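Side-chain contact in MATE family efflux transporter (Vibrio cholerae, PDB 6IDP), which probably exports drugs and other toxic compounds across the bacterial membrane, its conformational change depending on protons: residues 308-313 with 427-432. Residues are numbered along the deposited sequence; the frame is centred on the assembly and turned at random.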
loop_
_atom_site.group_PDB
_atom_site.type_symbol
_atom_site.label_atom_id
_atom_site.label_comp_id
_atom_site.label_asym_id
_atom_site.label_seq_id
_atom_site.Cartn_x
_atom_site.Cartn_y
_atom_site.Cartn_z
ATOM N N GLN A 308 7.641 -22.613 -6.705
ATOM C CA GLN A 308 7.134 -23.247 -5.490
ATOM C C GLN A 308 6.623 -22.220 -4.469
ATOM O O GLN A 308 5.516 -22.352 -3.952
ATOM C CB GLN A 308 8.217 -24.132 -4.857
ATOM C CG GLN A 308 8.590 -25.340 -5.710
ATOM C CD GLN A 308 9.572 -26.280 -5.030
ATOM O OE1 GLN A 308 10.475 -25.850 -4.310
ATOM N NE2 GLN A 308 9.403 -27.575 -5.267
ATOM N N LEU A 309 7.425 -21.196 -4.195
ATOM C CA LEU A 309 7.070 -20.184 -3.198
ATOM C C LEU A 309 5.807 -19.409 -3.578
ATOM O O LEU A 309 4.986 -19.083 -2.716
ATOM C CB LEU A 309 8.233 -19.210 -2.989
ATOM C CG LEU A 309 8.039 -18.105 -1.949
ATOM C CD1 LEU A 309 7.752 -18.692 -0.572
ATOM C CD2 LEU A 309 9.259 -17.196 -1.905
ATOM N N VAL A 310 5.653 -19.114 -4.865
ATOM C CA VAL A 310 4.481 -18.391 -5.339
ATOM C C VAL A 310 3.218 -19.236 -5.167
ATOM O O VAL A 310 2.178 -18.736 -4.732
ATOM C CB VAL A 310 4.636 -17.965 -6.816
ATOM C CG1 VAL A 310 3.307 -17.479 -7.387
ATOM C CG2 VAL A 310 5.695 -16.877 -6.940
ATOM N N ARG A 311 3.317 -20.520 -5.493
ATOM C CA ARG A 311 2.184 -21.423 -5.334
ATOM C C ARG A 311 1.829 -21.602 -3.861
ATOM O O ARG A 311 0.652 -21.671 -3.509
ATOM C CB ARG A 311 2.479 -22.775 -5.989
ATOM C CG ARG A 311 2.355 -22.748 -7.505
ATOM C CD ARG A 311 2.827 -24.042 -8.143
ATOM N NE ARG A 311 2.526 -24.077 -9.572
ATOM C CZ ARG A 311 1.478 -24.701 -10.101
ATOM N NH1 ARG A 311 0.628 -25.352 -9.320
ATOM N NH2 ARG A 311 1.282 -24.676 -11.412
ATOM N N ILE A 312 2.845 -21.671 -3.007
ATOM C CA ILE A 312 2.631 -21.708 -1.562
ATOM C C ILE A 312 1.875 -20.461 -1.111
ATOM O O ILE A 312 0.897 -20.551 -0.371
ATOM C CB ILE A 312 3.962 -21.811 -0.786
ATOM C CG1 ILE A 312 4.606 -23.177 -1.007
ATOM C CG2 ILE A 312 3.740 -21.582 0.702
ATOM C CD1 ILE A 312 5.962 -23.323 -0.341
ATOM N N ALA A 313 2.330 -19.303 -1.579
ATOM C CA ALA A 313 1.687 -18.033 -1.262
ATOM C C ALA A 313 0.235 -18.000 -1.733
ATOM O O ALA A 313 -0.644 -17.521 -1.016
ATOM C CB ALA A 313 2.465 -16.881 -1.879
ATOM N N LEU A 427 -3.429 -16.195 -14.942
ATOM C CA LEU A 427 -3.160 -16.557 -16.330
ATOM C C LEU A 427 -2.061 -15.689 -16.936
ATOM O O LEU A 427 -1.218 -16.174 -17.693
ATOM C CB LEU A 427 -4.433 -16.439 -17.174
ATOM C CG LEU A 427 -5.533 -17.459 -16.878
ATOM C CD1 LEU A 427 -6.777 -17.167 -17.706
ATOM C CD2 LEU A 427 -5.028 -18.865 -17.139
ATOM N N ALA A 428 -2.087 -14.402 -16.601
ATOM C CA ALA A 428 -1.091 -13.452 -17.087
ATOM C C ALA A 428 0.290 -13.770 -16.515
ATOM O O ALA A 428 1.301 -13.649 -17.206
ATOM C CB ALA A 428 -1.496 -12.033 -16.732
ATOM N N TYR A 429 0.317 -14.166 -15.246
ATOM C CA TYR A 429 1.543 -14.605 -14.593
ATOM C C TYR A 429 2.119 -15.842 -15.272
ATOM O O TYR A 429 3.330 -15.947 -15.470
ATOM C CB TYR A 429 1.279 -14.895 -13.115
ATOM C CG TYR A 429 2.347 -15.723 -12.427
ATOM C CD1 TYR A 429 3.662 -15.280 -12.353
ATOM C CD2 TYR A 429 2.034 -16.937 -11.829
ATOM C CE1 TYR A 429 4.640 -16.029 -11.719
ATOM C CE2 TYR A 429 3.002 -17.696 -11.191
ATOM C CZ TYR A 429 4.304 -17.236 -11.140
ATOM O OH TYR A 429 5.271 -17.983 -10.506
ATOM N N GLN A 430 1.245 -16.779 -15.625
ATOM C CA GLN A 430 1.681 -18.003 -16.280
ATOM C C GLN A 430 2.188 -17.726 -17.691
ATOM O O GLN A 430 3.148 -18.346 -18.143
ATOM C CB GLN A 430 0.550 -19.029 -16.312
ATOM C CG GLN A 430 0.234 -19.616 -14.953
ATOM C CD GLN A 430 -0.343 -21.014 -15.039
ATOM O OE1 GLN A 430 0.185 -21.951 -14.442
ATOM N NE2 GLN A 430 -1.435 -21.161 -15.782
ATOM N N LYS A 431 1.542 -16.791 -18.380
ATOM C CA LYS A 431 1.972 -16.410 -19.719
ATOM C C LYS A 431 3.311 -15.682 -19.660
ATOM O O LYS A 431 4.151 -15.834 -20.548
ATOM C CB LYS A 431 0.923 -15.532 -20.400
ATOM C CG LYS A 431 1.220 -15.261 -21.861
ATOM C CD LYS A 431 0.302 -14.198 -22.429
ATOM C CE LYS A 431 0.568 -13.988 -23.909
ATOM N NZ LYS A 431 -0.175 -12.814 -24.447
ATOM N N ALA A 432 3.499 -14.895 -18.606
ATOM C CA ALA A 432 4.741 -14.165 -18.402
ATOM C C ALA A 432 5.930 -15.108 -18.214
ATOM O O ALA A 432 7.022 -14.835 -18.709
ATOM C CB ALA A 432 4.617 -13.235 -17.206
#
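With chi1 at 163°, Tyr-429 sets CG trans to its backbone N and sends its ring straight out toward Val-310, whose CG1 is likewise trans to N (chi1 168°) and points back at the phenol. The two side chains meet head-on from their own helices and together span the distance between them, Val-310 CA and Tyr-429 CA being 10.4 Å apart. At the meeting point Tyr-429 OH rests against the branched end of Val-310, about equally far from its CB, CG1 and CG2; the separation from Val-310 CG1 is 3.7 Å. The same CG1 methyl of Val-310 comes obliquely to the ring, 3.8 Å from Tyr-429 CE2. This is van der Waals packing; no hydrogen bond joins the two segments. Beside it, Arg-311 and Gln-430 extend from their helices and converge at their polar ends, with Arg-311 NH2 4.2 Å from Gln-430 OE1, too long for a hydrogen bond. A bound monoolein also touches Arg-311. Plain helix packing in an all-helical transporter, the contact ties helix 303-330 to helix 379-435 near the end of the chain. Met-369 of helix 360-375 touches both Val-310 and Tyr-429, and Ile-294 of helix 281-299 packs on Val-310.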